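Local coordinates for luciferase-like enzymeAMP-CoA-ligase (PDB 4W8O), which probably activates carboxylic acids with ATP as acyl-adenylates, as expected of an AMP-forming CoA ligase of the ANL superfamily that is related to beetle luciferases, at residues Leu220-Met225 with Thr265-Ala270; Ile35-Gly40 with Arg244-Ser249; Glu253-Met258 with Tyr275-Val280; Asn99-Leu104 with Met225-Gly230. All blocks are in the same frame, centred on the assembly; numbering follows the deposited sequence.

Contact 1 of 4, residues Leu220-Met225 with Thr265-Ala270; sequences LHFTTM and TSLFVA
The carbonyl oxygen of Leu220 is approached by two groups of the neighbouring strand: Phe268 N donates a hydrogen bond of 2.9 Å to Leu220 O, and the CA-H of Leu267 adds a weaker CH-O contact. Leu220 N in turn is bonded to Ser266 O, one residue before Leu267, at 3.1 Å, nearly straight at the hydrogen (168°) although the donor stands well out of the carbonyl plane. Together these bonds set a parallel beta ladder with Leu220 opposite Leu267. Beyond it the strands separate, and a water takes over the pairing, accepting from Phe222 N and donating to Phe268 O at 2.8 Å. On one face of the sheet Leu220 and Leu267 lie side by side, Leu220 CG 4.2 Å from Leu267 CD1. Phe222 belongs to the loop, yet its CG is placed beside its backbone N (chi1 -56°), which carries the ring back over this face until CE2 lies 3.6 Å from Leu267 CD1; Val269 CG2 meets the same ring at CD2. Phe268 goes to the other face, where the methyl CG2 of Thr223 sits at its ring edge, 4.0 Å from CE2; its ring also lines the pocket holding a bound glycol chain. Thr255 of helix 252-262 covers Leu220, Phe222 and Leu267, whereas helix 228-239 lies against Phe268; strands 243-246 and 293-297 flank the pair within the nine-stranded mixed sheet.

Contact 2 of 4, residues Ile35-Gly40 with Arg244-Ser249; sequences ICQIDG and RVFARS
Two parallel strands near one margin of the nine-stranded mixed sheet bring Gln37 opposite Arg244, Ile38 opposite Val245 and Asp39 opposite Phe246. Hydrogen bonds zigzag between the strands: Arg244 N to Cys36 O (3.0 Å, 175° at the hydrogen), Ile38 N to Arg244 O, Phe246 N to Ile38 O, and finally Gly40 N to Phe246 O at 2.8 Å, one residue beyond strand 35-39. Asp39 and Phe246 make a close side-chain contact. With chi1 at 59°, Phe246 CG stands between its N and carbonyl carbon, which leans the ring across to the other strand; Asp39 CA lies 3.9 Å from the ring centroid in a CH-pi contact, with Ile38 O over the same face, towards the rim. The carboxylate of Asp39 passes the ring at CE1 while its OD1 accepts from the backbone N of Asp41 and Leu42. On this side of the sheet Gln37 and Arg244 run side by side, coupled by a water that donates to Gln37 OE1 at 2.9 Å and accepts, in the guanidinium plane, from Arg244 NH2 at 2.8 Å; Gln37 NE2 donates to Leu81 O and is hydrogen-bonded to Glu46 OE1. Ile38 and Val245 pack on the reverse face. Outward runs strand 44-47, whose Glu46 is faced by both Cys36 and Gln37 of strand 35-39 in a classic beta bulge; inward lies strand 218-221, and helix 228-239 covers Arg244.

Contact 3 of 4, residues Glu253-Met258 with Tyr275-Val280; sequences EKTLQM and YQLTNV
The backbones of helix 253-258 and of 275-280 come nearest at Glu253 and Val280, whose CA atoms are 6.2 Å apart, and no hydrogen bond joins them, so the contact rests on side chains. Val280, just past a weakly bonded helical turn, makes the largest share of the contact. Its two methyls divide the work: CG2 rests 3.6 Å from the backbone N of Glu253, in the first turn of the helix, while CG1, held opposite its own backbone N by chi1 of 173°, meets Leu256 CD1 at 3.7 Å, the two side chains reaching tip to tip. The Glu253 chain bends at chi2 (88°) and passes over Val280 with OE2 3.8 Å from CG1; its other oxygen, OE1, forms a salt bridge with Arg285 and a hydrogen bond with Tyr286. Leu277 fills the second half of the interface. The side chains of Leu277 and Thr255 cross at about a right angle, CD2 of the first 3.8 Å from CG2 of the second, and Leu256 CD2 lies further off. Thr255 OG1 is hydrogen-bonded to Glu251 O. Away from the interface, the turn leading to Val280 is tied down by Asn279 ND2, which donates to Tyr275 O in an almost linear bond of 2.6 Å. The contact thus joins the helices before and after strand 266-268; Leu277 and Thr278 also pack against helix 303-312.

Contact 4 of 4, residues Asn99-Leu104 with Met225-Gly230; sequences NLDPTL and MYWITG
Asp101 stands at about a right angle to Tyr226, with its CB over the centre of the tyrosine ring: a CH-pi contact of 3.6 Å to the centroid, 12° off the ring normal. The loop that follows strand 96-99 holds Asp101 for this: its OD1 accepts from Thr103 N in an Asx turn (3.1 Å), and a type I beta turn leads on to Leu104. Leu104 CD1 comes to the far end of the same ring, 4.1 Å from CE1, and Asn99 O lies near its plane at the CD1 edge. Tyr226 CG is anti to the backbone N (chi1 174°), which swings the ring out to the loop. Trp227, the N-cap residue of helix 228-239, turns an indole face to Tyr226, with Tyr226 CD2 over the centre of the indole; just beyond, Ile228 and Thr229 line the pocket of the bound glycol chain. Asn99 and Met225 point the same way side by side, Asn99 CG 3.5 Å from Met225 CB. Two waters bridge the segments. One donates to both Asn99 O and Tyr226 O; the other, in the indole plane, accepts from Trp227 NE1 at 3.0 Å and donates to Asp101 OD2 at 2.6 Å.

Contacts 1 and 2 are successive parts of one sheet, their centres about 9 Å apart; across their shared boundary His221 NE2 is hydrogen-bonded to Arg244 NH1 at 3.3 Å. Contact 3 backs this sheet with helices, Leu277 CD1 lying 4.2 Å from Leu267 CD2 of contact 1, while Met258 CE touches Gly40 O of contact 2 at 3.5 Å. Contact 4 shares Met225 with contact 1, and Thr223 OG1 hydrogen-bonds to Thr229 OG1 at 3.2 Å. The two also meet at a pocket occupied by a polyethylene glycol fragment, probably from the crystallisation liquor: Phe268 is about 4 Å from it and Trp227 about 5 Å. Contact 3 stays about 15 Å from contact 4 at the nearest atoms.

Contact 1 of 4, residues Leu220-Met225 with Thr265-Ala270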
loop_
_atom_site.group_PDB
_atom_site.type_symbol
_atom_site.label_atom_id
_atom_site.label_comp_id
_atom_site.label_asym_id
_atom_site.label_seq_id
_atom_site.Cartn_x
_atom_site.Cartn_y
_atom_site.Cartn_z
ATOM N N LEU A 220 3.637 1.262 -12.470
ATOM C CA LEU A 220 4.990 0.995 -11.979
ATOM C C LEU A 220 5.147 1.571 -10.577
ATOM O O LEU A 220 4.647 2.660 -10.286
ATOM C CB LEU A 220 6.037 1.618 -12.915
ATOM C CG LEU A 220 7.520 1.584 -12.514
ATOM C CD1 LEU A 220 8.021 0.163 -12.306
ATOM C CD2 LEU A 220 8.370 2.278 -13.568
ATOM N N HIS A 221 5.835 0.841 -9.704
ATOM C CA HIS A 221 6.233 1.408 -8.425
ATOM C C HIS A 221 7.539 0.804 -7.949
ATOM O O HIS A 221 7.991 -0.221 -8.457
ATOM C CB HIS A 221 5.134 1.205 -7.387
ATOM C CG HIS A 221 5.031 -0.198 -6.897
ATOM N ND1 HIS A 221 5.442 -0.576 -5.638
ATOM C CD2 HIS A 221 4.594 -1.322 -7.506
ATOM C CE1 HIS A 221 5.249 -1.874 -5.488
ATOM N NE2 HIS A 221 4.740 -2.349 -6.609
ATOM N N PHE A 222 8.137 1.458 -6.967
ATOM C CA PHE A 222 9.426 1.048 -6.420
ATOM C C PHE A 222 9.343 0.644 -4.957
ATOM O O PHE A 222 10.220 -0.064 -4.473
ATOM C CB PHE A 222 10.429 2.195 -6.575
ATOM C CG PHE A 222 10.572 2.676 -7.994
ATOM C CD1 PHE A 222 11.400 2.011 -8.885
ATOM C CD2 PHE A 222 9.861 3.773 -8.445
ATOM C CE1 PHE A 222 11.519 2.433 -10.197
ATOM C CE2 PHE A 222 9.976 4.202 -9.758
ATOM C CZ PHE A 222 10.805 3.528 -10.634
ATOM N N THR A 223 8.314 1.114 -4.253
ATOM C CA THR A 223 8.161 0.861 -2.825
ATOM C C THR A 223 7.948 -0.614 -2.550
ATOM O O THR A 223 7.251 -1.297 -3.290
ATOM C CB THR A 223 6.943 1.607 -2.227
ATOM O OG1 THR A 223 5.809 1.469 -3.101
ATOM C CG2 THR A 223 7.262 3.086 -2.014
ATOM N N THR A 224 8.531 -1.082 -1.456
ATOM C CA THR A 224 8.363 -2.456 -0.999
ATOM C C THR A 224 7.020 -2.602 -0.305
ATOM O O THR A 224 6.330 -1.604 -0.058
ATOM C CB THR A 224 9.475 -2.845 -0.015
ATOM O OG1 THR A 224 9.456 -1.947 1.099
ATOM C CG2 THR A 224 10.839 -2.790 -0.699
ATOM N N MET A 225 6.663 -3.844 0.023
ATOM C CA MET A 225 5.358 -4.158 0.622
ATOM C C MET A 225 5.274 -3.761 2.093
ATOM O O MET A 225 4.214 -3.827 2.702
ATOM C CB MET A 225 5.032 -5.645 0.444
ATOM C CG MET A 225 4.855 -6.077 -1.009
ATOM S SD MET A 225 3.447 -5.285 -1.812
ATOM C CE MET A 225 3.797 -5.653 -3.533
ATOM N N THR A 265 0.866 3.122 -18.047
ATOM C CA THR A 265 -0.120 4.176 -17.945
ATOM C C THR A 265 0.088 5.000 -16.690
ATOM O O THR A 265 -0.412 6.123 -16.608
ATOM C CB THR A 265 -1.543 3.594 -17.865
ATOM O OG1 THR A 265 -1.674 2.788 -16.681
ATOM C CG2 THR A 265 -1.846 2.759 -19.089
ATOM N N SER A 266 0.798 4.443 -15.702
ATOM C CA SER A 266 0.941 5.104 -14.413
ATOM C C SER A 266 2.244 4.769 -13.709
ATOM O O SER A 266 2.922 3.794 -14.030
ATOM C CB SER A 266 -0.210 4.728 -13.475
ATOM O OG SER A 266 -1.269 4.097 -14.168
ATOM N N LEU A 267 2.553 5.577 -12.707
ATOM C CA LEU A 267 3.710 5.366 -11.876
ATOM C C LEU A 267 3.464 6.038 -10.534
ATOM O O LEU A 267 2.981 7.173 -10.492
ATOM C CB LEU A 267 4.940 5.955 -12.576
ATOM C CG LEU A 267 6.084 6.535 -11.758
ATOM C CD1 LEU A 267 6.822 5.419 -11.038
ATOM C CD2 LEU A 267 7.020 7.293 -12.689
ATOM N N PHE A 268 3.759 5.337 -9.435
ATOM C CA PHE A 268 3.825 5.993 -8.137
ATOM C C PHE A 268 5.279 6.108 -7.699
ATOM O O PHE A 268 6.037 5.149 -7.792
ATOM C CB PHE A 268 3.038 5.272 -7.048
ATOM C CG PHE A 268 3.355 5.789 -5.672
ATOM C CD1 PHE A 268 2.808 6.982 -5.225
ATOM C CD2 PHE A 268 4.266 5.134 -4.861
ATOM C CE1 PHE A 268 3.133 7.487 -3.978
ATOM C CE2 PHE A 268 4.595 5.631 -3.613
ATOM C CZ PHE A 268 4.031 6.810 -3.171
ATOM N N VAL A 269 5.642 7.287 -7.205
ATOM C CA VAL A 269 6.969 7.538 -6.637
ATOM C C VAL A 269 6.947 8.850 -5.841
ATOM O O VAL A 269 6.227 9.790 -6.185
ATOM C CB VAL A 269 8.065 7.570 -7.732
ATOM C CG1 VAL A 269 7.939 8.801 -8.615
ATOM C CG2 VAL A 269 9.456 7.495 -7.119
ATOM N N ALA A 270 7.736 8.907 -4.776
ATOM C CA ALA A 270 7.791 10.097 -3.938
ATOM C C ALA A 270 8.353 11.283 -4.736
ATOM O O ALA A 270 9.105 11.084 -5.705
ATOM C CB ALA A 270 8.612 9.825 -2.685
HETATM O O HOH W 1 7.353 3.951 -5.596
#

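Contact 2 of 4, residues Ile35-Gly40 with Arg244-Ser249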
loop_
_atom_site.group_PDB
_atom_site.type_symbol
_atom_site.label_atom_id
_atom_site.label_comp_id
_atom_site.label_asym_id
_atom_site.label_seq_id
_atom_site.Cartn_x
_atom_site.Cartn_y
_atom_site.Cartn_z
ATOM N N ILE A 35 -2.009 -10.199 -17.483
ATOM C CA ILE A 35 -0.712 -10.163 -16.819
ATOM C C ILE A 35 -0.882 -9.560 -15.430
ATOM O O ILE A 35 -1.278 -8.410 -15.301
ATOM C CB ILE A 35 0.339 -9.315 -17.583
ATOM C CG1 ILE A 35 0.490 -9.771 -19.044
ATOM C CG2 ILE A 35 1.685 -9.379 -16.865
ATOM C CD1 ILE A 35 0.934 -11.211 -19.221
ATOM N N CYS A 36 -0.561 -10.333 -14.399
ATOM C CA CYS A 36 -0.672 -9.862 -13.017
ATOM C C CYS A 36 0.481 -8.923 -12.640
ATOM O O CYS A 36 0.259 -7.808 -12.165
ATOM C CB CYS A 36 -0.710 -11.057 -12.060
ATOM S SG CYS A 36 -0.714 -10.639 -10.302
ATOM N N GLN A 37 1.705 -9.396 -12.867
ATOM C CA GLN A 37 2.914 -8.723 -12.407
ATOM C C GLN A 37 4.056 -8.853 -13.421
ATOM O O GLN A 37 4.204 -9.882 -14.110
ATOM C CB GLN A 37 3.350 -9.285 -11.045
ATOM C CG GLN A 37 3.546 -10.794 -10.999
ATOM C CD GLN A 37 4.119 -11.294 -9.675
ATOM O OE1 GLN A 37 4.268 -10.538 -8.720
ATOM N NE2 GLN A 37 4.442 -12.575 -9.617
ATOM N N ILE A 38 4.858 -7.792 -13.490
ATOM C CA ILE A 38 6.037 -7.720 -14.338
ATOM C C ILE A 38 7.209 -7.206 -13.501
ATOM O O ILE A 38 7.121 -6.126 -12.913
ATOM C CB ILE A 38 5.837 -6.752 -15.528
ATOM C CG1 ILE A 38 4.666 -7.198 -16.414
ATOM C CG2 ILE A 38 7.114 -6.656 -16.362
ATOM C CD1 ILE A 38 4.440 -6.305 -17.625
ATOM N N ASP A 39 8.290 -7.987 -13.459
ATOM C CA ASP A 39 9.580 -7.524 -12.969
ATOM C C ASP A 39 10.278 -6.675 -14.042
ATOM O O ASP A 39 10.857 -7.202 -14.993
ATOM C CB ASP A 39 10.458 -8.719 -12.598
ATOM C CG ASP A 39 11.723 -8.314 -11.864
ATOM O OD1 ASP A 39 12.301 -7.251 -12.176
ATOM O OD2 ASP A 39 12.152 -9.076 -10.979
ATOM N N GLY A 40 10.233 -5.359 -13.870
ATOM C CA GLY A 40 10.865 -4.429 -14.805
ATOM C C GLY A 40 12.371 -4.585 -14.969
ATOM O O GLY A 40 12.917 -4.238 -16.013
ATOM N N ARG A 244 0.683 -4.876 -12.348
ATOM C CA ARG A 244 1.625 -4.202 -11.459
ATOM C C ARG A 244 3.049 -4.401 -11.975
ATOM O O ARG A 244 3.482 -5.541 -12.195
ATOM C CB ARG A 244 1.507 -4.752 -10.039
ATOM C CG ARG A 244 2.301 -3.972 -8.989
ATOM C CD ARG A 244 1.944 -4.402 -7.571
ATOM N NE ARG A 244 2.207 -5.828 -7.356
ATOM C CZ ARG A 244 3.394 -6.364 -7.084
ATOM N NH1 ARG A 244 4.479 -5.607 -6.962
ATOM N NH2 ARG A 244 3.500 -7.676 -6.916
ATOM N N VAL A 245 3.765 -3.296 -12.168
ATOM C CA VAL A 245 5.176 -3.342 -12.557
ATOM C C VAL A 245 6.057 -2.830 -11.412
ATOM O O VAL A 245 5.730 -1.849 -10.754
ATOM C CB VAL A 245 5.429 -2.527 -13.841
ATOM C CG1 VAL A 245 6.823 -2.810 -14.396
ATOM C CG2 VAL A 245 4.360 -2.841 -14.887
ATOM N N PHE A 246 7.161 -3.518 -11.158
ATOM C CA PHE A 246 8.091 -3.087 -10.125
ATOM C C PHE A 246 9.528 -3.077 -10.635
ATOM O O PHE A 246 9.869 -3.750 -11.607
ATOM C CB PHE A 246 7.963 -3.961 -8.863
ATOM C CG PHE A 246 8.218 -5.423 -9.103
ATOM C CD1 PHE A 246 9.506 -5.933 -9.044
ATOM C CD2 PHE A 246 7.170 -6.286 -9.393
ATOM C CE1 PHE A 246 9.745 -7.277 -9.273
ATOM C CE2 PHE A 246 7.402 -7.631 -9.621
ATOM C CZ PHE A 246 8.694 -8.126 -9.567
ATOM N N ALA A 247 10.350 -2.277 -9.970
ATOM C CA ALA A 247 11.780 -2.244 -10.196
ATOM C C ALA A 247 12.449 -1.930 -8.858
ATOM O O ALA A 247 11.874 -1.246 -7.997
ATOM C CB ALA A 247 12.128 -1.207 -11.247
ATOM N N ARG A 248 13.661 -2.442 -8.685
ATOM C CA ARG A 248 14.340 -2.367 -7.405
ATOM C C ARG A 248 14.717 -0.939 -7.043
ATOM O O ARG A 248 14.538 -0.518 -5.906
ATOM C CB ARG A 248 15.598 -3.234 -7.413
ATOM C CG ARG A 248 15.915 -3.791 -6.042
ATOM C CD ARG A 248 15.109 -5.055 -5.780
ATOM N NE ARG A 248 15.741 -6.232 -6.384
ATOM C CZ ARG A 248 16.821 -6.840 -5.896
ATOM N NH1 ARG A 248 17.323 -7.899 -6.521
ATOM N NH2 ARG A 248 17.409 -6.392 -4.788
ATOM N N SER A 249 15.232 -0.204 -8.018
ATOM C CA SER A 249 15.744 1.139 -7.791
ATOM C C SER A 249 15.229 2.087 -8.840
ATOM O O SER A 249 15.112 1.739 -10.008
ATOM C CB SER A 249 17.270 1.145 -7.851
ATOM O OG SER A 249 17.807 0.357 -6.816
HETATM O O HOH W 2 1.872 -9.888 -7.315
#

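Contact 3 of 4, residues Glu253-Met258 with Tyr275-Val280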
loop_
_atom_site.group_PDB
_atom_site.type_symbol
_atom_site.label_atom_id
_atom_site.label_comp_id
_atom_site.label_asym_id
_atom_site.label_seq_id
_atom_site.Cartn_x
_atom_site.Cartn_y
_atom_site.Cartn_z
ATOM N N GLU A 253 16.517 7.413 -16.420
ATOM C CA GLU A 253 16.607 6.830 -17.750
ATOM C C GLU A 253 15.857 5.502 -17.843
ATOM O O GLU A 253 15.045 5.292 -18.749
ATOM C CB GLU A 253 18.073 6.597 -18.098
ATOM C CG GLU A 253 18.327 6.404 -19.576
ATOM C CD GLU A 253 18.563 7.709 -20.307
ATOM O OE1 GLU A 253 18.172 7.800 -21.488
ATOM O OE2 GLU A 253 19.149 8.641 -19.709
ATOM N N LYS A 254 16.139 4.607 -16.898
ATOM C CA LYS A 254 15.536 3.277 -16.911
ATOM C C LYS A 254 14.023 3.356 -16.720
ATOM O O LYS A 254 13.293 2.553 -17.282
ATOM C CB LYS A 254 16.178 2.366 -15.858
ATOM C CG LYS A 254 17.687 2.239 -16.020
ATOM C CD LYS A 254 18.200 0.815 -15.847
ATOM C CE LYS A 254 19.595 0.663 -16.444
ATOM N NZ LYS A 254 19.992 -0.764 -16.608
ATOM N N THR A 255 13.559 4.332 -15.946
ATOM C CA THR A 255 12.129 4.511 -15.739
ATOM C C THR A 255 11.449 4.920 -17.050
ATOM O O THR A 255 10.400 4.389 -17.393
ATOM C CB THR A 255 11.830 5.553 -14.643
ATOM O OG1 THR A 255 12.392 5.127 -13.398
ATOM C CG2 THR A 255 10.333 5.739 -14.467
ATOM N N LEU A 256 12.056 5.847 -17.791
ATOM C CA LEU A 256 11.503 6.245 -19.088
ATOM C C LEU A 256 11.517 5.079 -20.075
ATOM O O LEU A 256 10.560 4.886 -20.823
ATOM C CB LEU A 256 12.242 7.455 -19.663
ATOM C CG LEU A 256 12.160 8.755 -18.850
ATOM C CD1 LEU A 256 12.746 9.910 -19.653
ATOM C CD2 LEU A 256 10.734 9.078 -18.433
ATOM N N GLN A 257 12.590 4.294 -20.059
ATOM C CA GLN A 257 12.662 3.078 -20.878
ATOM C C GLN A 257 11.531 2.098 -20.548
ATOM O O GLN A 257 10.924 1.517 -21.456
ATOM C CB GLN A 257 14.010 2.380 -20.698
ATOM C CG GLN A 257 15.173 3.107 -21.354
ATOM C CD GLN A 257 16.526 2.684 -20.804
ATOM O OE1 GLN A 257 16.658 1.655 -20.140
ATOM N NE2 GLN A 257 17.541 3.482 -21.084
ATOM N N MET A 258 11.256 1.909 -19.259
ATOM C CA MET A 258 10.186 0.994 -18.840
ATOM C C MET A 258 8.812 1.493 -19.282
ATOM O O MET A 258 7.983 0.700 -19.715
ATOM C CB MET A 258 10.210 0.755 -17.323
ATOM C CG MET A 258 11.316 -0.175 -16.853
ATOM S SD MET A 258 11.302 -0.458 -15.064
ATOM C CE MET A 258 13.003 -0.979 -14.806
ATOM N N TYR A 275 12.802 14.284 -9.674
ATOM C CA TYR A 275 13.896 15.107 -10.180
ATOM C C TYR A 275 14.854 14.309 -11.057
ATOM O O TYR A 275 15.508 14.884 -11.925
ATOM C CB TYR A 275 14.636 15.806 -9.030
ATOM C CG TYR A 275 13.834 16.947 -8.436
ATOM C CD1 TYR A 275 12.937 16.731 -7.398
ATOM C CD2 TYR A 275 13.956 18.239 -8.937
ATOM C CE1 TYR A 275 12.188 17.770 -6.872
ATOM C CE2 TYR A 275 13.209 19.281 -8.419
ATOM C CZ TYR A 275 12.330 19.043 -7.387
ATOM O OH TYR A 275 11.595 20.087 -6.873
ATOM N N GLN A 276 14.923 12.994 -10.853
ATOM C CA GLN A 276 15.680 12.124 -11.752
ATOM C C GLN A 276 15.018 11.988 -13.128
ATOM O O GLN A 276 15.709 11.784 -14.128
ATOM C CB GLN A 276 15.889 10.746 -11.134
ATOM C CG GLN A 276 16.791 10.764 -9.915
ATOM C CD GLN A 276 17.243 9.375 -9.494
ATOM O OE1 GLN A 276 17.552 8.529 -10.332
ATOM N NE2 GLN A 276 17.291 9.137 -8.187
ATOM N N LEU A 277 13.691 12.107 -13.180
ATOM C CA LEU A 277 12.960 12.045 -14.451
ATOM C C LEU A 277 13.166 13.314 -15.273
ATOM O O LEU A 277 13.463 13.244 -16.454
ATOM C CB LEU A 277 11.459 11.845 -14.222
ATOM C CG LEU A 277 11.055 10.600 -13.437
ATOM C CD1 LEU A 277 9.577 10.641 -13.103
ATOM C CD2 LEU A 277 11.410 9.349 -14.224
ATOM N N THR A 278 13.004 14.466 -14.631
ATOM C CA THR A 278 13.106 15.756 -15.302
ATOM C C THR A 278 14.540 16.129 -15.708
ATOM O O THR A 278 14.729 17.013 -16.519
ATOM C CB THR A 278 12.519 16.875 -14.429
ATOM O OG1 THR A 278 13.065 16.783 -13.112
ATOM C CG2 THR A 278 10.988 16.756 -14.356
ATOM N N ASN A 279 15.540 15.451 -15.154
ATOM C CA ASN A 279 16.925 15.674 -15.547
ATOM C C ASN A 279 17.435 14.678 -16.591
ATOM O O ASN A 279 18.613 14.695 -16.944
ATOM C CB ASN A 279 17.816 15.682 -14.309
ATOM C CG ASN A 279 17.717 16.985 -13.551
ATOM O OD1 ASN A 279 18.382 17.964 -13.893
ATOM N ND2 ASN A 279 16.872 17.017 -12.535
ATOM N N VAL A 280 16.554 13.820 -17.102
ATOM C CA VAL A 280 16.928 12.969 -18.223
ATOM C C VAL A 280 17.037 13.871 -19.446
ATOM O O VAL A 280 16.078 14.569 -19.782
ATOM C CB VAL A 280 15.901 11.849 -18.488
ATOM C CG1 VAL A 280 16.242 11.103 -19.776
ATOM C CG2 VAL A 280 15.847 10.884 -17.312
#

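Contact 4 of 4, residues Asn99-Leu104 with Met225-Gly230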
loop_
_atom_site.group_PDB
_atom_site.type_symbol
_atom_site.label_atom_id
_atom_site.label_comp_id
_atom_site.label_asym_id
_atom_site.label_seq_id
_atom_site.Cartn_x
_atom_site.Cartn_y
_atom_site.Cartn_z
ATOM N N ASN A 99 4.539 -6.976 6.504
ATOM C CA ASN A 99 5.841 -6.849 5.856
ATOM C C ASN A 99 6.825 -6.018 6.668
ATOM O O ASN A 99 6.449 -5.018 7.286
ATOM C CB ASN A 99 5.658 -6.253 4.464
ATOM C CG ASN A 99 4.716 -7.076 3.609
ATOM O OD1 ASN A 99 5.131 -8.053 3.003
ATOM N ND2 ASN A 99 3.423 -6.706 3.591
ATOM N N LEU A 100 8.085 -6.451 6.672
ATOM C CA LEU A 100 9.178 -5.696 7.275
ATOM C C LEU A 100 10.049 -5.072 6.191
ATOM O O LEU A 100 10.140 -5.599 5.088
ATOM C CB LEU A 100 10.044 -6.604 8.135
ATOM C CG LEU A 100 9.318 -7.446 9.174
ATOM C CD1 LEU A 100 10.332 -8.305 9.900
ATOM C CD2 LEU A 100 8.532 -6.595 10.158
ATOM N N ASP A 101 10.685 -3.952 6.513
ATOM C CA ASP A 101 11.558 -3.255 5.572
ATOM C C ASP A 101 12.962 -3.843 5.709
ATOM O O ASP A 101 13.545 -3.784 6.790
ATOM C CB ASP A 101 11.585 -1.756 5.886
ATOM C CG ASP A 101 12.184 -0.906 4.757
ATOM O OD1 ASP A 101 12.958 -1.422 3.916
ATOM O OD2 ASP A 101 11.881 0.311 4.734
ATOM N N PRO A 102 13.507 -4.401 4.613
ATOM C CA PRO A 102 14.868 -4.941 4.609
ATOM C C PRO A 102 15.958 -3.909 4.934
ATOM O O PRO A 102 17.043 -4.300 5.320
ATOM C CB PRO A 102 15.054 -5.446 3.174
ATOM C CG PRO A 102 13.689 -5.608 2.630
ATOM C CD PRO A 102 12.852 -4.560 3.302
ATOM N N THR A 103 15.664 -2.617 4.790
ATOM C CA THR A 103 16.638 -1.565 5.085
ATOM C C THR A 103 16.641 -1.147 6.553
ATOM O O THR A 103 17.394 -0.254 6.930
ATOM C CB THR A 103 16.380 -0.294 4.254
ATOM O OG1 THR A 103 15.166 0.319 4.695
ATOM C CG2 THR A 103 16.284 -0.616 2.768
ATOM N N LEU A 104 15.800 -1.756 7.382
ATOM C CA LEU A 104 15.779 -1.397 8.801
ATOM C C LEU A 104 16.899 -2.098 9.570
ATOM O O LEU A 104 17.310 -3.203 9.219
ATOM C CB LEU A 104 14.434 -1.747 9.422
ATOM C CG LEU A 104 13.268 -0.853 9.000
ATOM C CD1 LEU A 104 11.946 -1.552 9.285
ATOM C CD2 LEU A 104 13.321 0.502 9.696
ATOM N N MET A 225 6.663 -3.844 0.023
ATOM C CA MET A 225 5.358 -4.158 0.622
ATOM C C MET A 225 5.274 -3.761 2.093
ATOM O O MET A 225 4.214 -3.827 2.702
ATOM C CB MET A 225 5.032 -5.645 0.444
ATOM C CG MET A 225 4.855 -6.077 -1.009
ATOM S SD MET A 225 3.447 -5.285 -1.812
ATOM C CE MET A 225 3.797 -5.653 -3.533
ATOM N N TYR A 226 6.401 -3.352 2.664
ATOM C CA TYR A 226 6.427 -2.688 3.961
ATOM C C TYR A 226 5.512 -1.458 3.980
ATOM O O TYR A 226 4.842 -1.186 4.973
ATOM C CB TYR A 226 7.853 -2.255 4.255
ATOM C CG TYR A 226 8.036 -1.423 5.496
ATOM C CD1 TYR A 226 7.965 -1.999 6.757
ATOM C CD2 TYR A 226 8.316 -0.058 5.409
ATOM C CE1 TYR A 226 8.147 -1.240 7.903
ATOM C CE2 TYR A 226 8.518 0.707 6.548
ATOM C CZ TYR A 226 8.430 0.110 7.793
ATOM O OH TYR A 226 8.623 0.853 8.931
ATOM N N TRP A 227 5.506 -0.721 2.878
ATOM C CA TRP A 227 4.763 0.528 2.786
ATOM C C TRP A 227 3.328 0.271 2.359
ATOM O O TRP A 227 3.058 -0.592 1.521
ATOM C CB TRP A 227 5.450 1.481 1.801
ATOM C CG TRP A 227 6.864 1.827 2.217
ATOM C CD1 TRP A 227 8.022 1.294 1.719
ATOM C CD2 TRP A 227 7.256 2.759 3.233
ATOM N NE1 TRP A 227 9.110 1.848 2.353
ATOM C CE2 TRP A 227 8.671 2.748 3.286
ATOM C CE3 TRP A 227 6.549 3.610 4.098
ATOM C CZ2 TRP A 227 9.394 3.547 4.172
ATOM C CZ3 TRP A 227 7.270 4.413 4.978
ATOM C CH2 TRP A 227 8.684 4.374 5.007
ATOM N N ILE A 228 2.418 1.017 2.966
ATOM C CA ILE A 228 1.013 1.028 2.575
ATOM C C ILE A 228 0.844 1.125 1.057
ATOM O O ILE A 228 0.014 0.440 0.491
ATOM C CB ILE A 228 0.244 2.165 3.293
ATOM C CG1 ILE A 228 -1.261 2.122 2.988
ATOM C CG2 ILE A 228 0.798 3.526 2.915
ATOM C CD1 ILE A 228 -1.987 0.945 3.585
ATOM N N THR A 229 1.638 1.956 0.392
ATOM C CA THR A 229 1.505 2.114 -1.060
ATOM C C THR A 229 1.770 0.809 -1.824
ATOM O O THR A 229 1.061 0.488 -2.785
ATOM C CB THR A 229 2.431 3.210 -1.591
ATOM O OG1 THR A 229 3.769 2.962 -1.138
ATOM C CG2 THR A 229 1.977 4.568 -1.092
ATOM N N GLY A 230 2.784 0.058 -1.409
ATOM C CA GLY A 230 3.057 -1.237 -2.026
ATOM C C GLY A 230 1.851 -2.176 -1.954
ATOM O O GLY A 230 1.405 -2.711 -2.967
HETATM O O HOH W 3 4.502 -2.755 7.065
HETATM O O HOH W 4 12.054 1.645 2.497
#